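PDB 2NPN: putative cobalamin synthesis related protein from Corynebacterium diphtheriae, which binds S-adenosylmethionine and is probably a methyltransferase of cobalamin biosynthesis, perhaps a deacetylating precorrin-6A synthase. Local coordinates for residues 2-12 and 133-144; 85-96 and 122-132. All coordinates share one frame; numbering follows the deposited sequence. Where two conformers were deposited one is given.

Overall arrangement
Contact 1 pairs strands 3-9 and 134-139 at one margin of the five-stranded parallel sheet, and contact 2 crosses helices 78-98 and 119-130 on one face of that sheet. Their centres lie 16 Å apart. Both are partly buried, but contact 2 sits farther out, about 22 Å from the chain centre against about 13 Å. They share a connection, since helix 119-130 runs on into strand 134-139, and they meet where Val7 packs on Ile123 and Arg3 on Ile95. Backbone hydrogen bonds dominate contact 1, whose loop end reaches S-adenosylmethionine; contact 2 relies on apolar interdigitation, bordered by arginines, and lies away from the annotated sites.

Contact 1 of 2, residues 2-12 and 133-144; sequences MRTIYVIGIGT and HADVKVIPGITA. With SAM (S-adenosylmethionine), chain C.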
loop_
_atom_site.group_PDB
_atom_site.type_symbol
_atom_site.label_atom_id
_atom_site.label_comp_id
_atom_site.label_asym_id
_atom_site.label_seq_id
_atom_site.Cartn_x
_atom_site.Cartn_y
_atom_site.Cartn_z
HETATM N N MSE A 2 -29.544 1.618 -2.591
HETATM C CA MSE A 2 -28.342 1.727 -1.765
HETATM C C MSE A 2 -27.217 2.390 -2.547
HETATM O O MSE A 2 -27.180 2.303 -3.770
HETATM C CB MSE A 2 -27.867 0.348 -1.302
HETATM C CG MSE A 2 -27.199 -0.490 -2.381
HETATM SE SE MSE A 2 -26.853 -2.311 -1.775
HETATM C CE MSE A 2 -28.710 -2.800 -1.372
ATOM N N ARG A 3 -26.283 2.982 -1.824
ATOM C CA ARG A 3 -25.116 3.530 -2.461
ATOM C C ARG A 3 -24.121 2.409 -2.806
ATOM O O ARG A 3 -24.213 1.305 -2.264
ATOM C CB ARG A 3 -24.460 4.551 -1.540
ATOM C CG ARG A 3 -25.354 5.760 -1.239
ATOM C CD ARG A 3 -24.683 6.661 -0.220
ATOM N NE ARG A 3 -25.302 7.985 -0.189
ATOM C CZ ARG A 3 -26.418 8.288 0.477
ATOM N NH1 ARG A 3 -27.062 7.367 1.204
ATOM N NH2 ARG A 3 -26.932 9.510 0.417
ATOM N N THR A 4 -23.223 2.689 -3.744
ATOM C CA THR A 4 -22.054 1.848 -4.043
ATOM C C THR A 4 -20.814 2.489 -3.454
ATOM O O THR A 4 -20.603 3.669 -3.662
ATOM C CB THR A 4 -21.864 1.701 -5.551
ATOM O OG1 THR A 4 -23.013 1.019 -6.082
ATOM C CG2 THR A 4 -20.593 0.908 -5.880
ATOM N N ILE A 5 -20.027 1.715 -2.699
ATOM C CA ILE A 5 -18.734 2.152 -2.214
ATOM C C ILE A 5 -17.661 1.366 -2.968
ATOM O O ILE A 5 -17.536 0.156 -2.786
ATOM C CB ILE A 5 -18.563 1.942 -0.683
ATOM C CG1 ILE A 5 -19.564 2.776 0.129
ATOM C CG2 ILE A 5 -17.134 2.286 -0.272
ATOM C CD1 ILE A 5 -19.586 2.484 1.617
ATOM N N TYR A 6 -16.939 2.040 -3.866
ATOM C CA TYR A 6 -15.841 1.425 -4.566
ATOM C C TYR A 6 -14.621 1.583 -3.671
ATOM O O TYR A 6 -14.340 2.671 -3.199
ATOM C CB TYR A 6 -15.540 2.106 -5.892
ATOM C CG TYR A 6 -16.561 1.947 -6.935
ATOM C CD1 TYR A 6 -16.675 0.756 -7.613
ATOM C CD2 TYR A 6 -17.367 3.019 -7.313
ATOM C CE1 TYR A 6 -17.580 0.588 -8.621
ATOM C CE2 TYR A 6 -18.309 2.867 -8.340
ATOM C CZ TYR A 6 -18.396 1.638 -8.984
ATOM O OH TYR A 6 -19.315 1.455 -9.990
ATOM N N VAL A 7 -13.878 0.494 -3.483
ATOM C CA VAL A 7 -12.611 0.571 -2.757
ATOM C C VAL A 7 -11.546 0.266 -3.799
ATOM O O VAL A 7 -11.451 -0.865 -4.271
ATOM C CB VAL A 7 -12.564 -0.424 -1.578
ATOM C CG1 VAL A 7 -11.229 -0.317 -0.849
ATOM C CG2 VAL A 7 -13.763 -0.157 -0.639
ATOM N N ILE A 8 -10.834 1.303 -4.198
ATOM C CA ILE A 8 -10.072 1.246 -5.443
ATOM C C ILE A 8 -8.558 1.246 -5.162
ATOM O O ILE A 8 -7.999 2.244 -4.684
ATOM C CB ILE A 8 -10.408 2.431 -6.415
ATOM C CG1 ILE A 8 -11.926 2.554 -6.607
ATOM C CG2 ILE A 8 -9.625 2.262 -7.728
ATOM C CD1 ILE A 8 -12.333 3.541 -7.649
ATOM N N GLY A 9 -7.880 0.186 -5.567
ATOM C CA GLY A 9 -6.442 0.183 -5.523
ATOM C C GLY A 9 -5.916 1.071 -6.639
ATOM O O GLY A 9 -6.338 0.947 -7.789
ATOM N N ILE A 10 -5.038 1.992 -6.287
ATOM C CA ILE A 10 -4.507 2.933 -7.267
ATOM C C ILE A 10 -3.036 2.678 -7.602
ATOM O O ILE A 10 -2.411 3.509 -8.244
ATOM C CB ILE A 10 -4.757 4.421 -6.869
ATOM C CG1 ILE A 10 -4.080 4.787 -5.538
ATOM C CG2 ILE A 10 -6.242 4.680 -6.805
ATOM C CD1 ILE A 10 -3.999 6.305 -5.200
ATOM N N GLY A 11 -2.518 1.516 -7.230
ATOM C CA GLY A 11 -1.170 1.174 -7.602
ATOM C C GLY A 11 -0.120 1.870 -6.734
ATOM O O GLY A 11 -0.403 2.430 -5.694
ATOM N N THR A 12 1.109 1.848 -7.233
ATOM C CA THR A 12 2.280 2.168 -6.480
ATOM C C THR A 12 3.158 3.051 -7.351
ATOM O O THR A 12 3.640 2.597 -8.368
ATOM C CB THR A 12 3.085 0.824 -6.193
ATOM O OG1 THR A 12 2.226 -0.156 -5.573
ATOM C CG2 THR A 12 4.254 1.060 -5.341
ATOM N N HIS A 133 -26.210 1.857 4.508
ATOM C CA HIS A 133 -26.551 0.876 3.506
ATOM C C HIS A 133 -25.729 1.120 2.246
ATOM O O HIS A 133 -25.842 2.171 1.603
ATOM C CB HIS A 133 -28.048 0.955 3.202
ATOM C CG HIS A 133 -28.916 0.713 4.403
ATOM N ND1 HIS A 133 -29.702 1.693 4.963
ATOM C CD2 HIS A 133 -29.092 -0.392 5.168
ATOM C CE1 HIS A 133 -30.354 1.197 6.003
ATOM N NE2 HIS A 133 -29.994 -0.065 6.152
ATOM N N ALA A 134 -24.902 0.148 1.901
ATOM C CA ALA A 134 -24.059 0.266 0.721
ATOM C C ALA A 134 -23.663 -1.104 0.178
ATOM O O ALA A 134 -23.580 -2.080 0.923
ATOM C CB ALA A 134 -22.815 1.053 1.049
ATOM N N ASP A 135 -23.436 -1.170 -1.129
ATOM C CA ASP A 135 -22.798 -2.324 -1.765
ATOM C C ASP A 135 -21.309 -2.003 -1.940
ATOM O O ASP A 135 -20.960 -1.087 -2.697
ATOM C CB ASP A 135 -23.477 -2.599 -3.116
ATOM C CG ASP A 135 -22.804 -3.708 -3.917
ATOM O OD1 ASP A 135 -22.127 -4.589 -3.336
ATOM O OD2 ASP A 135 -22.964 -3.693 -5.154
ATOM N N VAL A 136 -20.437 -2.753 -1.250
ATOM C CA VAL A 136 -18.993 -2.524 -1.322
ATOM C C VAL A 136 -18.401 -3.315 -2.472
ATOM O O VAL A 136 -18.607 -4.519 -2.539
ATOM C CB VAL A 136 -18.289 -2.853 0.002
ATOM C CG1 VAL A 136 -16.777 -2.620 -0.125
ATOM C CG2 VAL A 136 -18.897 -2.005 1.134
ATOM N N LYS A 137 -17.713 -2.637 -3.377
ATOM C CA LYS A 137 -17.069 -3.265 -4.525
ATOM C C LYS A 137 -15.557 -2.929 -4.517
ATOM O O LYS A 137 -15.161 -1.763 -4.576
ATOM C CB LYS A 137 -17.719 -2.798 -5.831
ATOM C CG LYS A 137 -19.243 -3.102 -5.917
ATOM C CD LYS A 137 -19.847 -2.577 -7.198
ATOM C CE LYS A 137 -19.573 -3.500 -8.396
ATOM N NZ LYS A 137 -20.574 -3.253 -9.472
ATOM N N VAL A 138 -14.736 -3.972 -4.473
ATOM C CA VAL A 138 -13.311 -3.804 -4.354
ATOM C C VAL A 138 -12.715 -3.954 -5.747
ATOM O O VAL A 138 -13.015 -4.910 -6.483
ATOM C CB VAL A 138 -12.715 -4.824 -3.391
ATOM C CG1 VAL A 138 -11.195 -4.671 -3.315
ATOM C CG2 VAL A 138 -13.380 -4.739 -2.020
ATOM N N ILE A 139 -11.822 -3.019 -6.060
ATOM C CA ILE A 139 -11.135 -2.973 -7.338
ATOM C C ILE A 139 -9.630 -3.164 -7.084
ATOM O O ILE A 139 -9.015 -2.330 -6.430
ATOM C CB ILE A 139 -11.429 -1.635 -8.071
ATOM C CG1 ILE A 139 -12.935 -1.532 -8.351
ATOM C CG2 ILE A 139 -10.564 -1.522 -9.274
ATOM C CD1 ILE A 139 -13.352 -0.218 -9.068
ATOM N N PRO A 140 -9.049 -4.291 -7.547
ATOM C CA PRO A 140 -7.621 -4.555 -7.335
ATOM C C PRO A 140 -6.714 -3.551 -8.001
ATOM O O PRO A 140 -7.073 -2.952 -9.018
ATOM C CB PRO A 140 -7.391 -5.924 -7.976
ATOM C CG PRO A 140 -8.668 -6.412 -8.445
ATOM C CD PRO A 140 -9.729 -5.397 -8.243
ATOM N N GLY A 141 -5.515 -3.446 -7.449
ATOM C CA GLY A 141 -4.469 -2.637 -8.035
ATOM C C GLY A 141 -3.124 -3.318 -7.866
ATOM O O GLY A 141 -2.985 -4.281 -7.138
ATOM N N ILE A 142 -2.135 -2.724 -8.513
ATOM C CA ILE A 142 -0.778 -3.242 -8.516
ATOM C C ILE A 142 -0.083 -2.967 -7.185
ATOM O O ILE A 142 0.124 -1.826 -6.783
ATOM C CB ILE A 142 0.030 -2.636 -9.681
ATOM C CG1 ILE A 142 -0.614 -2.994 -11.016
ATOM C CG2 ILE A 142 1.456 -3.111 -9.648
ATOM C CD1 ILE A 142 -0.811 -4.456 -11.301
ATOM N N THR A 143 0.384 -4.022 -6.545
ATOM C CA THR A 143 1.027 -3.929 -5.244
ATOM C C THR A 143 2.525 -3.550 -5.350
ATOM O O THR A 143 3.156 -3.717 -6.390
ATOM C CB THR A 143 0.957 -5.299 -4.495
ATOM O OG1 THR A 143 1.802 -6.251 -5.163
ATOM C CG2 THR A 143 -0.483 -5.851 -4.343
ATOM N N ALA A 144 3.089 -3.056 -4.253
ATOM C CA ALA A 144 4.513 -2.746 -4.203
ATOM C C ALA A 144 5.362 -4.002 -4.506
ATOM O O ALA A 144 6.427 -3.940 -5.120
ATOM C CB ALA A 144 4.866 -2.156 -2.825
HETATM N N SAM C . -1.657 -1.973 -0.054
HETATM C CA SAM C . -0.215 -1.703 -0.338
HETATM C C SAM C . 0.286 -2.527 -1.509
HETATM O O SAM C . 1.484 -2.398 -1.880
HETATM O OXT SAM C . -0.507 -3.280 -2.108
HETATM C CB SAM C . 0.638 -1.953 0.920
HETATM C CG SAM C . 0.374 -0.966 2.058
HETATM S SD SAM C . 1.446 -1.136 3.526
HETATM C CE SAM C . 0.617 0.126 4.535
HETATM C "C5'" SAM C . 2.950 -0.139 3.240
HETATM C "C4'" SAM C . 4.189 -0.963 2.851
HETATM O "O4'" SAM C . 4.118 -1.278 1.500
HETATM C "C3'" SAM C . 5.528 -0.237 2.997
HETATM O "O3'" SAM C . 6.023 -0.281 4.311
HETATM C "C2'" SAM C . 6.420 -0.949 2.016
HETATM O "O2'" SAM C . 6.782 -2.217 2.535
HETATM C "C1'" SAM C . 5.410 -1.137 0.903
HETATM N N9 SAM C . 5.416 -0.029 -0.078
HETATM C C8 SAM C . 4.310 0.722 -0.443
HETATM N N7 SAM C . 4.635 1.583 -1.411
HETATM C C5 SAM C . 5.948 1.362 -1.718
HETATM C C6 SAM C . 6.795 1.903 -2.675
HETATM N N6 SAM C . 6.388 2.873 -3.533
HETATM N N1 SAM C . 8.106 1.445 -2.747
HETATM C C2 SAM C . 8.522 0.414 -1.928
HETATM N N3 SAM C . 7.689 -0.130 -0.988
HETATM C C4 SAM C . 6.411 0.311 -0.891
HETATM O O HOH W 1 -26.942 4.435 1.472
HETATM O O HOH W 2 -23.494 -1.573 -6.740
HETATM O O HOH W 3 -5.882 -0.241 -10.226
#
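Thr12 holds OG1 anti to its carbonyl carbon and CG2 anti to its backbone N (chi1 -54°), which gives the two branches separate partners: OG1 donates to Ile142 O at 2.9 Å, while CG2 comes within 3.3 Å of the adenine amino N6 of S-adenosylmethionine. Ahead of these loops, strands 3-9 and 134-139 run parallel, joined by six backbone hydrogen bonds from Asp135 N to Arg3 O through Gly9 N to Ile139 O. On one face the extended Ile5 chain lays CD1 on Ala134 CB at 3.6 Å. On the other, Ile139 CD1 meets Tyr6 CD1 at 3.8 Å and Ile8 CG1 at 4.0 Å, under helix 20-28. Farther along, Gly9 and Gly141 bring their CA atoms to 4.3 Å, a close passage between two residues without side chains. This is the edge of the parallel sheet in a tetrapyrrole methylase domain, with the cofactor at the C-terminal ends of its strands. Ala144 N, in the first turn of helix 144-152, donates to the carboxylate O of S-adenosylmethionine (2.9 Å, 175°), so the helix N-terminus probably stabilises the negative charge there.

Contact 2 of 2, residues 85-96 and 122-132; sequences AERAHLLASTIR and IIEHMRNLEDL
Met126, a selenomethionine, inserts its side chain among Ala88, Leu91, Ala92 and Ile95 of helix 78-98. CG is anti to the backbone N, the chain then bends at both chi2 (-90°) and chi3, and successive atoms find different partners: CG lies 3.4 Å from Ala88 O, SE packs on Ala92 CB, and CE meets Ile95 CD1 tip to tip at 3.7 Å. The small alanines let the backbones close in, with Ala88 CA only 4.8 Å from Met126 CA. This is a single knob-into-hole fit, not a coiled coil, for the two helical segments cross at -80° with axes 9.1 Å apart. Both helices belong to beta-alpha-beta crossovers of the parallel sheet: helix 78-98 links strand 61-64 to strand 104-109, and helix 119-130 links strand 104-109 to strand 134-139. They cover the same sheet face: Ile95 touches Arg3, while Leu132 touches Ile5 and Ile123 touches Val7, alternate residues of strand 3-9. Flat charged groups border the apolar centre. At one end Ile122 crosses Arg87 at about a right angle, its CD1 resting over a guanidinium face, toward the rim. At the other, Leu132 CD1 covers a face of the Arg96 guanidinium, 3.6 Å from NE, as the two chains slide past each other in opposite directions. Within the guanidinium plane, Arg96 NH2 donates almost straight to Glu130 O (2.9 Å, 174°), gripping the chain where helix 119-130 gives way to the positive phi of Asp131. Glu130 itself packs its CB against Ala92 CB at 3.5 Å and, bent at chi2, extends its carboxylate along the backbone of His89, whose ND1 makes a weak hydrogen bond to OE1 at 3.4 Å.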
loop_
_atom_site.group_PDB
_atom_site.type_symbol
_atom_site.label_atom_id
_atom_site.label_comp_id
_atom_site.label_asym_id
_atom_site.label_seq_id
_atom_site.Cartn_x
_atom_site.Cartn_y
_atom_site.Cartn_z
ATOM N N ALA A 85 -14.604 6.347 16.484
ATOM C CA ALA A 85 -16.039 6.641 16.522
ATOM C C ALA A 85 -16.336 7.943 15.791
ATOM O O ALA A 85 -17.276 8.024 14.991
ATOM C CB ALA A 85 -16.538 6.721 17.970
ATOM N N GLU A 86 -15.531 8.964 16.056
ATOM C CA GLU A 86 -15.719 10.248 15.395
ATOM C C GLU A 86 -15.470 10.135 13.891
ATOM O O GLU A 86 -16.210 10.711 13.103
ATOM C CB GLU A 86 -14.784 11.301 15.970
ATOM C CG GLU A 86 -14.852 12.640 15.220
ATOM C CD GLU A 86 -16.268 13.178 15.031
ATOM O OE1 GLU A 86 -16.972 13.386 16.053
ATOM O OE2 GLU A 86 -16.655 13.435 13.864
ATOM N N ARG A 87 -14.405 9.430 13.516
ATOM C CA ARG A 87 -14.115 9.172 12.096
ATOM C C ARG A 87 -15.284 8.452 11.415
ATOM O O ARG A 87 -15.632 8.774 10.285
ATOM C CB ARG A 87 -12.816 8.372 11.935
ATOM C CG ARG A 87 -12.399 8.116 10.494
ATOM C CD ARG A 87 -11.130 7.313 10.433
ATOM N NE ARG A 87 -11.288 6.007 11.076
ATOM C CZ ARG A 87 -10.286 5.191 11.393
ATOM N NH1 ARG A 87 -9.026 5.530 11.137
ATOM N NH2 ARG A 87 -10.544 4.015 11.952
ATOM N N ALA A 88 -15.908 7.507 12.099
ATOM C CA ALA A 88 -17.026 6.766 11.512
ATOM C C ALA A 88 -18.195 7.702 11.204
ATOM O O ALA A 88 -18.776 7.659 10.114
ATOM C CB ALA A 88 -17.467 5.648 12.431
ATOM N N HIS A 89 -18.508 8.572 12.157
ATOM C CA HIS A 89 -19.604 9.514 11.996
ATOM C C HIS A 89 -19.298 10.479 10.842
ATOM O O HIS A 89 -20.180 10.786 10.034
ATOM C CB HIS A 89 -19.848 10.278 13.314
ATOM C CG HIS A 89 -20.992 11.240 13.252
ATOM N ND1 HIS A 89 -22.193 10.938 12.641
ATOM C CD2 HIS A 89 -21.116 12.506 13.719
ATOM C CE1 HIS A 89 -23.006 11.978 12.738
ATOM N NE2 HIS A 89 -22.378 12.940 13.391
ATOM N N LEU A 90 -18.053 10.950 10.790
ATOM C CA LEU A 90 -17.544 11.868 9.751
ATOM C C LEU A 90 -17.682 11.271 8.344
ATOM O O LEU A 90 -18.132 11.907 7.393
ATOM C CB LEU A 90 -16.059 12.100 10.018
ATOM C CG LEU A 90 -15.236 13.183 9.328
ATOM C CD1 LEU A 90 -15.798 14.574 9.632
ATOM C CD2 LEU A 90 -13.789 13.095 9.824
ATOM N N LEU A 91 -17.244 10.030 8.221
ATOM C CA LEU A 91 -17.291 9.325 6.930
ATOM C C LEU A 91 -18.729 9.114 6.468
ATOM O O LEU A 91 -19.058 9.359 5.314
ATOM C CB LEU A 91 -16.560 7.982 6.987
ATOM C CG LEU A 91 -15.026 7.987 7.030
ATOM C CD1 LEU A 91 -14.499 6.584 7.274
ATOM C CD2 LEU A 91 -14.470 8.559 5.741
ATOM N N ALA A 92 -19.589 8.675 7.375
ATOM C CA ALA A 92 -20.971 8.409 7.002
ATOM C C ALA A 92 -21.688 9.676 6.603
ATOM O O ALA A 92 -22.399 9.685 5.606
ATOM C CB ALA A 92 -21.702 7.688 8.114
ATOM N N SER A 93 -21.477 10.744 7.369
ATOM C CA SER A 93 -22.099 12.037 7.077
ATOM C C SER A 93 -21.617 12.583 5.738
ATOM O O SER A 93 -22.407 13.085 4.940
ATOM C CB SER A 93 -21.799 13.045 8.187
ATOM O OG SER A 93 -22.231 12.553 9.438
ATOM N N THR A 94 -20.313 12.460 5.491
ATOM C CA THR A 94 -19.712 12.965 4.262
ATOM C C THR A 94 -20.286 12.230 3.052
ATOM O O THR A 94 -20.624 12.844 2.032
ATOM C CB THR A 94 -18.185 12.859 4.290
ATOM O OG1 THR A 94 -17.676 13.704 5.337
ATOM C CG2 THR A 94 -17.579 13.342 2.994
ATOM N N ILE A 95 -20.411 10.910 3.185
ATOM C CA ILE A 95 -20.944 10.073 2.102
ATOM C C ILE A 95 -22.389 10.454 1.783
ATOM O O ILE A 95 -22.765 10.650 0.629
ATOM C CB ILE A 95 -20.811 8.581 2.454
ATOM C CG1 ILE A 95 -19.319 8.194 2.419
ATOM C CG2 ILE A 95 -21.593 7.692 1.462
ATOM C CD1 ILE A 95 -19.029 6.798 2.978
ATOM N N ARG A 96 -23.201 10.585 2.816
ATOM C CA ARG A 96 -24.613 10.926 2.613
ATOM C C ARG A 96 -24.792 12.324 2.051
ATOM O O ARG A 96 -25.748 12.565 1.300
ATOM C CB ARG A 96 -25.399 10.744 3.907
ATOM C CG ARG A 96 -25.445 9.309 4.414
ATOM C CD ARG A 96 -26.338 9.208 5.600
ATOM N NE ARG A 96 -26.599 7.826 6.004
ATOM C CZ ARG A 96 -26.227 7.269 7.156
ATOM N NH1 ARG A 96 -25.542 7.944 8.071
ATOM N NH2 ARG A 96 -26.558 6.017 7.401
ATOM N N ILE A 122 -12.124 -0.518 8.088
ATOM C CA ILE A 122 -12.698 0.744 8.545
ATOM C C ILE A 122 -14.076 0.939 7.933
ATOM O O ILE A 122 -15.033 1.329 8.631
ATOM C CB ILE A 122 -11.749 1.944 8.261
ATOM C CG1 ILE A 122 -10.483 1.816 9.115
ATOM C CG2 ILE A 122 -12.431 3.278 8.532
ATOM C CD1 ILE A 122 -9.344 2.777 8.761
ATOM N N ILE A 123 -14.213 0.659 6.639
ATOM C CA ILE A 123 -15.499 0.832 5.965
ATOM C C ILE A 123 -16.552 -0.082 6.574
ATOM O O ILE A 123 -17.699 0.309 6.796
ATOM C CB ILE A 123 -15.349 0.578 4.433
ATOM C CG1 ILE A 123 -14.646 1.755 3.791
ATOM C CG2 ILE A 123 -16.709 0.353 3.751
ATOM C CD1 ILE A 123 -14.026 1.454 2.415
ATOM N N GLU A 124 -16.166 -1.318 6.847
ATOM C CA GLU A 124 -17.116 -2.282 7.403
ATOM C C GLU A 124 -17.585 -1.856 8.817
ATOM O O GLU A 124 -18.777 -1.929 9.139
ATOM C CB GLU A 124 -16.466 -3.665 7.417
ATOM C CG GLU A 124 -16.428 -4.468 6.052
ATOM C CD GLU A 124 -16.753 -3.686 4.747
ATOM O OE1 GLU A 124 -15.801 -3.414 3.948
ATOM O OE2 GLU A 124 -17.969 -3.412 4.483
ATOM N N HIS A 125 -16.649 -1.400 9.647
ATOM C CA HIS A 125 -16.968 -0.902 10.982
ATOM C C HIS A 125 -17.911 0.283 10.868
ATOM O O HIS A 125 -18.917 0.349 11.581
ATOM C CB HIS A 125 -15.696 -0.495 11.746
ATOM C CG HIS A 125 -15.962 -0.011 13.138
ATOM N ND1 HIS A 125 -16.026 -0.857 14.223
ATOM C CD2 HIS A 125 -16.202 1.234 13.617
ATOM C CE1 HIS A 125 -16.290 -0.155 15.313
ATOM N NE2 HIS A 125 -16.409 1.116 14.970
HETATM N N MSE A 126 -17.559 1.218 9.991
HETATM C CA MSE A 126 -18.318 2.456 9.811
HETATM C C MSE A 126 -19.759 2.170 9.371
HETATM O O MSE A 126 -20.717 2.730 9.933
HETATM C CB MSE A 126 -17.602 3.358 8.812
HETATM C CG MSE A 126 -18.292 4.667 8.574
HETATM SE SE MSE A 126 -19.569 4.549 7.110
HETATM C CE MSE A 126 -18.352 4.236 5.610
ATOM N N ARG A 127 -19.915 1.277 8.398
ATOM C CA ARG A 127 -21.240 0.910 7.908
ATOM C C ARG A 127 -22.111 0.351 9.027
ATOM O O ARG A 127 -23.298 0.679 9.124
ATOM C CB ARG A 127 -21.151 -0.137 6.811
ATOM C CG ARG A 127 -20.821 0.388 5.427
ATOM C CD ARG A 127 -21.121 -0.684 4.381
ATOM N NE ARG A 127 -20.631 -1.996 4.796
ATOM C CZ ARG A 127 -21.041 -3.165 4.309
ATOM N NH1 ARG A 127 -20.499 -4.291 4.771
ATOM N NH2 ARG A 127 -21.962 -3.233 3.356
ATOM N N ASN A 128 -21.530 -0.514 9.857
ATOM C CA ASN A 128 -22.285 -1.098 10.981
ATOM C C ASN A 128 -22.691 -0.085 12.047
ATOM O O ASN A 128 -23.800 -0.139 12.578
ATOM C CB ASN A 128 -21.490 -2.218 11.653
ATOM C CG ASN A 128 -21.385 -3.460 10.782
ATOM O OD1 ASN A 128 -22.309 -3.763 10.015
ATOM N ND2 ASN A 128 -20.270 -4.196 10.905
ATOM N N LEU A 129 -21.771 0.807 12.384
ATOM C CA LEU A 129 -21.977 1.772 13.457
ATOM C C LEU A 129 -22.933 2.887 13.034
ATOM O O LEU A 129 -23.725 3.364 13.832
ATOM C CB LEU A 129 -20.635 2.379 13.847
ATOM C CG LEU A 129 -20.563 3.416 14.957
ATOM C CD1 LEU A 129 -21.179 2.875 16.234
ATOM C CD2 LEU A 129 -19.098 3.802 15.153
ATOM N N GLU A 130 -22.857 3.282 11.768
ATOM C CA GLU A 130 -23.631 4.418 11.251
ATOM C C GLU A 130 -24.837 3.978 10.437
ATOM O O GLU A 130 -25.553 4.822 9.898
ATOM C CB GLU A 130 -22.729 5.301 10.392
ATOM C CG GLU A 130 -21.555 5.907 11.156
ATOM C CD GLU A 130 -21.972 6.739 12.362
ATOM O OE1 GLU A 130 -22.881 7.599 12.241
ATOM O OE2 GLU A 130 -21.377 6.537 13.444
ATOM N N ASP A 131 -25.072 2.667 10.381
ATOM C CA ASP A 131 -26.193 2.092 9.638
ATOM C C ASP A 131 -26.217 2.616 8.192
ATOM O O ASP A 131 -27.253 3.059 7.687
ATOM C CB ASP A 131 -27.514 2.362 10.379
ATOM C CG ASP A 131 -28.495 1.219 10.255
ATOM O OD1 ASP A 131 -28.072 0.097 9.896
ATOM O OD2 ASP A 131 -29.693 1.432 10.527
ATOM N N LEU A 132 -25.050 2.569 7.544
ATOM C CA LEU A 132 -24.908 3.012 6.156
ATOM C C LEU A 132 -25.083 1.825 5.208
ATOM O O LEU A 132 -24.216 0.925 5.127
ATOM C CB LEU A 132 -23.565 3.692 5.893
ATOM C CG LEU A 132 -23.428 4.378 4.518
ATOM C CD1 LEU A 132 -24.043 5.771 4.513
ATOM C CD2 LEU A 132 -21.973 4.415 4.095
#